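Local coordinates for LAR_0958 cell surface adhesin (Lactobacillus reuteri, PDB 4NG0), which probably helps the bacterium attach to mucus as a surface-exposed adhesin, through a repeat with a ubiquitin-like beta-grasp fold, at residues A[56-61]-A[86-91]; A[8-13]-A[90-95]; A[18-23]-A[41-46]. All blocks are in the same frame, centred on the assembly; numbering follows the deposited sequence. Where two conformers were deposited one is given.

Contact 1 of 3, residues A[56-61]-A[86-91]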
# COMPACT_ATOMS: atom_id res chain seq x y z
N ALA A 56 -13.69 -9.12 -8.63
CA ALA A 56 -13.63 -7.80 -9.25
C ALA A 56 -14.21 -6.77 -8.31
O ALA A 56 -15.21 -7.01 -7.64
CB ALA A 56 -14.39 -7.80 -10.57
N GLY A 57 -13.56 -5.62 -8.25
CA GLY A 57 -13.95 -4.58 -7.34
C GLY A 57 -12.87 -3.54 -7.20
O GLY A 57 -11.77 -3.69 -7.74
N LYS A 58 -13.20 -2.47 -6.47
CA LYS A 58 -12.26 -1.40 -6.18
C LYS A 58 -11.95 -1.46 -4.69
O LYS A 58 -12.86 -1.42 -3.86
CB LYS A 58 -12.87 -0.04 -6.54
CG LYS A 58 -11.89 1.13 -6.43
CD LYS A 58 -12.59 2.45 -6.79
CE LYS A 58 -11.72 3.65 -6.48
NZ LYS A 58 -12.46 4.93 -6.67
N TYR A 59 -10.66 -1.56 -4.36
CA TYR A 59 -10.21 -1.77 -2.99
C TYR A 59 -9.17 -0.74 -2.60
O TYR A 59 -8.56 -0.09 -3.46
CB TYR A 59 -9.57 -3.16 -2.87
CG TYR A 59 -10.48 -4.28 -3.32
CD1 TYR A 59 -10.42 -4.79 -4.61
CD2 TYR A 59 -11.42 -4.80 -2.45
CE1 TYR A 59 -11.26 -5.81 -5.02
CE2 TYR A 59 -12.28 -5.83 -2.84
CZ TYR A 59 -12.19 -6.33 -4.13
OH TYR A 59 -13.03 -7.36 -4.53
N THR A 60 -8.92 -0.60 -1.30
CA THR A 60 -7.80 0.20 -0.83
C THR A 60 -6.92 -0.57 0.14
O THR A 60 -7.34 -1.58 0.71
CB THR A 60 -8.24 1.52 -0.15
OG1 THR A 60 -8.98 1.23 1.04
CG2 THR A 60 -9.11 2.34 -1.09
N LEU A 61 -5.69 -0.10 0.30
CA LEU A 61 -4.80 -0.58 1.34
C LEU A 61 -4.30 0.61 2.13
O LEU A 61 -4.23 1.72 1.60
CB LEU A 61 -3.59 -1.31 0.76
CG LEU A 61 -3.87 -2.63 0.06
CD1 LEU A 61 -3.97 -2.43 -1.46
CD2 LEU A 61 -2.79 -3.65 0.41
N SER A 86 -3.17 7.31 0.87
CA SER A 86 -4.28 6.62 0.22
C SER A 86 -3.69 5.74 -0.87
O SER A 86 -2.74 6.14 -1.54
CB SER A 86 -5.26 7.64 -0.38
OG SER A 86 -6.34 7.00 -1.06
N TYR A 87 -4.23 4.55 -1.05
CA TYR A 87 -3.74 3.65 -2.09
C TYR A 87 -4.90 2.83 -2.62
O TYR A 87 -5.63 2.23 -1.85
CB TYR A 87 -2.64 2.73 -1.56
CG TYR A 87 -2.04 1.86 -2.65
CD1 TYR A 87 -2.67 0.68 -3.05
CD2 TYR A 87 -0.88 2.24 -3.30
CE1 TYR A 87 -2.14 -0.09 -4.06
CE2 TYR A 87 -0.34 1.47 -4.31
CZ TYR A 87 -0.98 0.30 -4.69
OH TYR A 87 -0.46 -0.48 -5.69
N THR A 88 -5.07 2.81 -3.94
CA THR A 88 -6.21 2.12 -4.54
C THR A 88 -5.80 0.98 -5.47
O THR A 88 -4.99 1.16 -6.38
CB THR A 88 -7.10 3.11 -5.32
OG1 THR A 88 -7.55 4.14 -4.43
CG2 THR A 88 -8.32 2.39 -5.91
N TYR A 89 -6.37 -0.20 -5.24
CA TYR A 89 -6.09 -1.38 -6.06
C TYR A 89 -7.40 -1.85 -6.66
O TYR A 89 -8.36 -2.12 -5.92
CB TYR A 89 -5.47 -2.51 -5.22
CG TYR A 89 -4.88 -3.61 -6.09
CD1 TYR A 89 -5.71 -4.50 -6.79
CD2 TYR A 89 -3.50 -3.75 -6.23
CE1 TYR A 89 -5.19 -5.48 -7.60
CE2 TYR A 89 -2.97 -4.74 -7.05
CZ TYR A 89 -3.82 -5.60 -7.73
OH TYR A 89 -3.31 -6.59 -8.54
N THR A 90 -7.45 -1.95 -7.99
CA THR A 90 -8.66 -2.40 -8.67
C THR A 90 -8.48 -3.77 -9.31
O THR A 90 -7.50 -4.03 -10.00
CB THR A 90 -9.06 -1.39 -9.76
OG1 THR A 90 -9.25 -0.10 -9.16
CG2 THR A 90 -10.34 -1.81 -10.47
N ILE A 91 -9.45 -4.65 -9.09
CA ILE A 91 -9.51 -5.89 -9.86
C ILE A 91 -10.61 -5.68 -10.90
O ILE A 91 -11.77 -5.48 -10.56
CB ILE A 91 -9.82 -7.11 -8.97
CG1 ILE A 91 -8.72 -7.30 -7.93
CG2 ILE A 91 -9.95 -8.36 -9.82
CD1 ILE A 91 -8.99 -8.47 -6.97
O HOH W 1 -5.92 3.80 1.40

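Contact 2 of 3, residues A[8-13]-A[90-95]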
# COMPACT_ATOMS: atom_id res chain seq x y z
N SER A 8 -1.44 3.45 -7.00
CA SER A 8 -2.51 2.60 -7.49
C SER A 8 -1.95 1.49 -8.35
O SER A 8 -0.83 1.57 -8.83
CB SER A 8 -3.53 3.42 -8.29
OG SER A 8 -2.91 4.01 -9.42
N ASP A 9 -2.76 0.45 -8.52
CA ASP A 9 -2.39 -0.71 -9.32
C ASP A 9 -3.68 -1.45 -9.64
O ASP A 9 -4.74 -1.13 -9.09
CB ASP A 9 -1.44 -1.61 -8.52
CG ASP A 9 -0.68 -2.61 -9.37
OD1 ASP A 9 -0.77 -2.59 -10.61
OD2 ASP A 9 0.05 -3.42 -8.76
N SER A 10 -3.58 -2.40 -10.55
CA SER A 10 -4.74 -3.19 -10.94
C SER A 10 -4.34 -4.50 -11.58
O SER A 10 -3.19 -4.68 -12.02
CB SER A 10 -5.66 -2.40 -11.88
OG SER A 10 -5.02 -2.17 -13.13
N LYS A 11 -5.29 -5.41 -11.62
CA LYS A 11 -5.18 -6.64 -12.41
C LYS A 11 -6.53 -6.96 -13.00
O LYS A 11 -7.56 -6.43 -12.58
CB LYS A 11 -4.75 -7.83 -11.54
CG LYS A 11 -5.83 -8.28 -10.56
CD LYS A 11 -5.40 -9.39 -9.60
CE LYS A 11 -5.58 -10.77 -10.21
NZ LYS A 11 -5.14 -11.86 -9.28
N THR A 12 -6.52 -7.85 -13.99
CA THR A 12 -7.75 -8.46 -14.47
C THR A 12 -8.07 -9.70 -13.62
O THR A 12 -7.18 -10.49 -13.30
CB THR A 12 -7.61 -8.85 -15.95
OG1 THR A 12 -7.39 -7.67 -16.73
CG2 THR A 12 -8.85 -9.54 -16.46
N TYR A 13 -9.33 -9.83 -13.25
CA TYR A 13 -9.81 -11.01 -12.52
C TYR A 13 -9.28 -12.30 -13.14
O TYR A 13 -9.37 -12.50 -14.36
CB TYR A 13 -11.34 -11.06 -12.55
CG TYR A 13 -11.91 -12.33 -11.98
CD1 TYR A 13 -12.06 -12.49 -10.61
CD2 TYR A 13 -12.30 -13.38 -12.82
CE1 TYR A 13 -12.58 -13.67 -10.08
CE2 TYR A 13 -12.82 -14.56 -12.30
CZ TYR A 13 -12.96 -14.69 -10.93
OH TYR A 13 -13.48 -15.86 -10.41
N THR A 90 -7.45 -1.95 -7.99
CA THR A 90 -8.66 -2.40 -8.67
C THR A 90 -8.48 -3.77 -9.31
O THR A 90 -7.50 -4.03 -10.00
CB THR A 90 -9.06 -1.39 -9.76
OG1 THR A 90 -9.25 -0.10 -9.16
CG2 THR A 90 -10.34 -1.81 -10.47
N ILE A 91 -9.45 -4.65 -9.09
CA ILE A 91 -9.51 -5.89 -9.86
C ILE A 91 -10.61 -5.68 -10.90
O ILE A 91 -11.77 -5.48 -10.56
CB ILE A 91 -9.82 -7.11 -8.97
CG1 ILE A 91 -8.72 -7.30 -7.93
CG2 ILE A 91 -9.95 -8.36 -9.82
CD1 ILE A 91 -8.99 -8.47 -6.97
N ASN A 92 -10.24 -5.68 -12.17
CA ASN A 92 -11.20 -5.48 -13.24
C ASN A 92 -11.85 -6.80 -13.66
O ASN A 92 -11.20 -7.84 -13.60
CB ASN A 92 -10.51 -4.82 -14.43
CG ASN A 92 -10.10 -3.39 -14.14
OD1 ASN A 92 -10.94 -2.56 -13.79
ND2 ASN A 92 -8.82 -3.10 -14.25
N PRO A 93 -13.12 -6.77 -14.08
CA PRO A 93 -13.74 -8.02 -14.53
C PRO A 93 -13.03 -8.57 -15.76
O PRO A 93 -12.44 -7.81 -16.53
CB PRO A 93 -15.18 -7.61 -14.89
CG PRO A 93 -15.41 -6.30 -14.17
CD PRO A 93 -14.06 -5.64 -14.10
N LEU A 94 -13.10 -9.89 -15.93
CA LEU A 94 -12.49 -10.56 -17.07
C LEU A 94 -13.43 -10.55 -18.26
O LEU A 94 -14.57 -11.02 -18.15
CB LEU A 94 -12.15 -12.01 -16.69
CG LEU A 94 -11.68 -12.94 -17.80
CD1 LEU A 94 -10.43 -12.40 -18.46
CD2 LEU A 94 -11.43 -14.34 -17.24
N GLY A 95 -12.95 -10.01 -19.37
CA GLY A 95 -13.74 -10.00 -20.60
C GLY A 95 -13.91 -11.39 -21.18
O GLY A 95 -12.93 -12.11 -21.39
O HOH W 2 -6.82 1.27 -8.87
O HOH W 3 -7.19 -4.98 -15.82
O HOH W 4 -10.17 -6.77 -17.53

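Contact 3 of 3, residues A[18-23]-A[41-46]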
# COMPACT_ATOMS: atom_id res chain seq x y z
N ALA A 18 -5.26 -10.90 -5.33
CA ALA A 18 -4.38 -9.84 -5.80
C ALA A 18 -3.05 -9.82 -5.07
O ALA A 18 -2.99 -10.08 -3.87
CB ALA A 18 -5.06 -8.49 -5.64
N ASN A 19 -1.99 -9.48 -5.79
CA ASN A 19 -0.67 -9.34 -5.21
C ASN A 19 -0.29 -7.87 -5.13
O ASN A 19 0.11 -7.27 -6.13
CB ASN A 19 0.37 -10.07 -6.07
CG ASN A 19 0.20 -11.58 -6.06
OD1 ASN A 19 -0.07 -12.18 -5.03
ND2 ASN A 19 0.38 -12.19 -7.23
N PHE A 20 -0.41 -7.30 -3.93
CA PHE A 20 -0.02 -5.93 -3.70
C PHE A 20 1.49 -5.79 -3.81
O PHE A 20 2.24 -6.59 -3.23
CB PHE A 20 -0.48 -5.49 -2.31
CG PHE A 20 0.16 -4.23 -1.82
CD1 PHE A 20 -0.21 -3.00 -2.34
CD2 PHE A 20 1.12 -4.27 -0.81
CE1 PHE A 20 0.38 -1.82 -1.89
CE2 PHE A 20 1.71 -3.08 -0.34
CZ PHE A 20 1.34 -1.86 -0.89
N GLU A 21 1.94 -4.78 -4.54
CA GLU A 21 3.37 -4.52 -4.73
C GLU A 21 3.77 -3.20 -4.08
O GLU A 21 3.41 -2.14 -4.55
CB GLU A 21 3.69 -4.46 -6.23
CG GLU A 21 3.38 -5.74 -7.01
CD GLU A 21 4.36 -6.87 -6.71
OE1 GLU A 21 5.40 -6.61 -6.06
OE2 GLU A 21 4.08 -8.02 -7.12
N PRO A 22 4.53 -3.26 -2.97
CA PRO A 22 4.86 -2.04 -2.23
C PRO A 22 5.70 -1.04 -3.04
O PRO A 22 5.69 0.15 -2.72
CB PRO A 22 5.63 -2.56 -1.01
CG PRO A 22 6.12 -3.91 -1.41
CD PRO A 22 5.05 -4.47 -2.31
N THR A 23 6.40 -1.50 -4.07
CA THR A 23 7.18 -0.56 -4.89
C THR A 23 6.32 0.34 -5.77
O THR A 23 6.83 1.29 -6.37
CB THR A 23 8.26 -1.28 -5.75
OG1 THR A 23 7.63 -2.20 -6.64
CG2 THR A 23 9.25 -2.02 -4.86
N ALA A 41 3.83 -6.85 3.92
CA ALA A 41 3.32 -7.03 5.28
C ALA A 41 3.07 -5.70 6.00
O ALA A 41 2.42 -5.65 7.04
CB ALA A 41 4.28 -7.89 6.10
N ASP A 42 3.59 -4.62 5.42
CA ASP A 42 3.51 -3.32 6.07
C ASP A 42 2.23 -2.56 5.71
O ASP A 42 2.00 -1.46 6.21
CB ASP A 42 4.75 -2.49 5.73
CG ASP A 42 5.99 -3.02 6.41
OD1 ASP A 42 5.89 -3.45 7.58
OD2 ASP A 42 7.07 -3.00 5.78
N PHE A 43 1.42 -3.16 4.85
CA PHE A 43 0.16 -2.57 4.42
C PHE A 43 -0.95 -3.59 4.62
O PHE A 43 -0.73 -4.78 4.46
CB PHE A 43 0.21 -2.16 2.94
CG PHE A 43 1.22 -1.09 2.62
CD1 PHE A 43 2.57 -1.39 2.50
CD2 PHE A 43 0.81 0.22 2.43
CE1 PHE A 43 3.50 -0.40 2.20
CE2 PHE A 43 1.74 1.22 2.13
CZ PHE A 43 3.07 0.90 2.03
N THR A 44 -2.12 -3.09 4.99
CA THR A 44 -3.28 -3.96 5.20
C THR A 44 -4.37 -3.65 4.18
O THR A 44 -4.71 -2.50 3.95
CB THR A 44 -3.82 -3.78 6.62
OG1 THR A 44 -2.83 -4.24 7.54
CG2 THR A 44 -5.10 -4.57 6.85
N TRP A 45 -4.91 -4.70 3.57
CA TRP A 45 -6.08 -4.57 2.71
C TRP A 45 -7.30 -4.17 3.53
O TRP A 45 -7.60 -4.80 4.55
CB TRP A 45 -6.38 -5.91 2.05
CG TRP A 45 -5.43 -6.30 0.96
CD1 TRP A 45 -4.31 -7.07 1.07
CD2 TRP A 45 -5.56 -5.97 -0.43
NE1 TRP A 45 -3.71 -7.22 -0.16
CE2 TRP A 45 -4.47 -6.57 -1.10
CE3 TRP A 45 -6.49 -5.23 -1.17
CZ2 TRP A 45 -4.28 -6.45 -2.49
CZ3 TRP A 45 -6.31 -5.11 -2.54
CH2 TRP A 45 -5.22 -5.72 -3.19
N ASN A 46 -8.02 -3.16 3.05
CA ASN A 46 -9.22 -2.69 3.73
C ASN A 46 -10.44 -3.46 3.23
O ASN A 46 -11.39 -2.91 2.68
CB ASN A 46 -9.36 -1.17 3.54
CG ASN A 46 -8.22 -0.40 4.23
OD1 ASN A 46 -7.87 -0.67 5.38
ND2 ASN A 46 -7.64 0.56 3.52
O HOH W 5 -1.65 -8.87 -1.76

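Contact 1 of 3, residues A[56-61]-A[86-91]
L61 and Y87 run side by side in the same direction, with CD1 of L61 3.7 Å from CD1 of Y87. The same leucine methyl also meets CB of Y89 at 4.0 Å, so one branched side chain serves two tyrosines. Further along the same face, I91 CD1 approaches Y59 CE1 obliquely, also at 4.0 Å. Y59 has CG anti to its carbonyl carbon (chi1 -55°), which brings the edge of its ring to the backbone oxygen of Y89 and carries its hydroxyl past G57 to D55 O. G57, having no side chain, does not obstruct that passage.

The other face holds K58, T60, T88 and T90. Beta-branched threonines suit extended strands, and the straight K58 chain lays its CE 3.7 Å from CG2 of T88 while its amine continues outward.

Between the faces runs an antiparallel ladder. G57 and I91 exchange two backbone bonds, as do Y59 and Y89, where Y59 N to Y89 O and Y89 N to Y59 O are both 2.8 Å. The last bond is longer: L61 N to Y87 O, 3.2 Å. Next to it a water bridges L61 O and Y87 N.

Both strands are interior to the sheet. Strand 43-45 borders 57-63, with N46 hydrogen-bonded to T60 and the W45 ring meeting Y89 edge-to-face, while strand 3-12 borders 83-92 on its other side.

Contact 2 of 3, residues A[8-13]-A[90-95]
K11 and I91 lie side by side on the inner face of a parallel strand pair, K11 CG 4.0 Å from I91 CG1. With CG between its backbone N and carbonyl carbon (chi1 69°) and a later bend at chi3, the lysine offers its aliphatic stem to the isoleucine and sends its amine to D14, in a salt bridge, and to N16 O. I91 CG2 also packs on CB of Y13, at 4.1 Å.

The backbones are closely tied. K11 O accepts from N92 N at 2.8 Å and K11 N donates to T90 O at 3.1 Å. Bonds T90 N to D9 O and Y13 N to N92 O, the latter at 2.8 Å, extend the ladder either way.

The opposite face, with S10, T12, T90 and N92, is wetter and suits small or polar side chains: waters join T12 OG1 to N92 ND2 and to P93 O, and T90 OG1 to D9 O. Beyond P93, which has no amide hydrogen to give, the backbone ladder stops and looser contacts follow, such as L94 CD1 on T12 CG2 at 3.8 Å.

First and last strands paired in parallel at the middle of a mixed sheet are characteristic of the ubiquitin-like beta-grasp fold.

Contact 3 of 3, residues A[18-23]-A[41-46]
The ring of F20 comes over one face of F43, its CZ standing 3.5 Å above the F43 plane and displaced toward the rim. The two rings are inclined at 53° with centroids 4.9 Å apart, an oblique pairing that is neither a parallel stack nor a T-shape. Its closest touch is F20 CE2 to F43 CD1, at 3.4 Å. F20 has CG anti to the backbone N (chi1 165°), which swings the ring off the loop toward strand 43-45. One face of the F20 ring is meanwhile occupied by the backbone N of P22, so the loop folds back over its own aromatic group.

The indole of W45 is met by small aliphatic groups approaching obliquely. A18 CB lies 3.7 Å from W45 CH2, and F20 CB lies 3.9 Å from W45 CZ2. A single methyl at A18 suits a place where the benzo ring of the indole lies against the loop. P22 CB adds a looser touch on F43.

At the indole edge, in its plane, sits a water that accepts from W45 NE1 at 3.1 Å. It also accepts from F20 N at 3.0 Å and donates to A18 O at 2.8 Å. One molecule thus satisfies three polar groups in an otherwise greasy setting.

Neighbouring strands complete the surroundings: Y87 meets F20 edge-to-face, while L61 touches F20 and W45, and L63 touches F43.

No direct hydrogen bond joins loop 18-23 to segment 41-46. Between these two segments cohesion therefore comes from apolar side chains, aromatic and aliphatic, as befits a hydrophobic core, with the water meeting the polar groups among them.

How the contacts relate
Contact 3 is the buried one, contact 1 is partly buried, and contact 2 lies at the surface. Contacts 1 and 2 share T90 and I91 and use opposite edges of strand 83-92: one ladder is antiparallel, the other parallel, and both rely on backbone hydrogen bonds. Contact 3 has no such ladder; side chains and one bridging water join its segments. It is tied to contact 1 through N46 with T60 and through Y89, which packs on A18 and W45. Its link to contact 2 is slighter, K11 and I91 touching A18. Water lines the exposed face of contact 2, whereas contact 3 encloses a single water among aromatic and aliphatic groups.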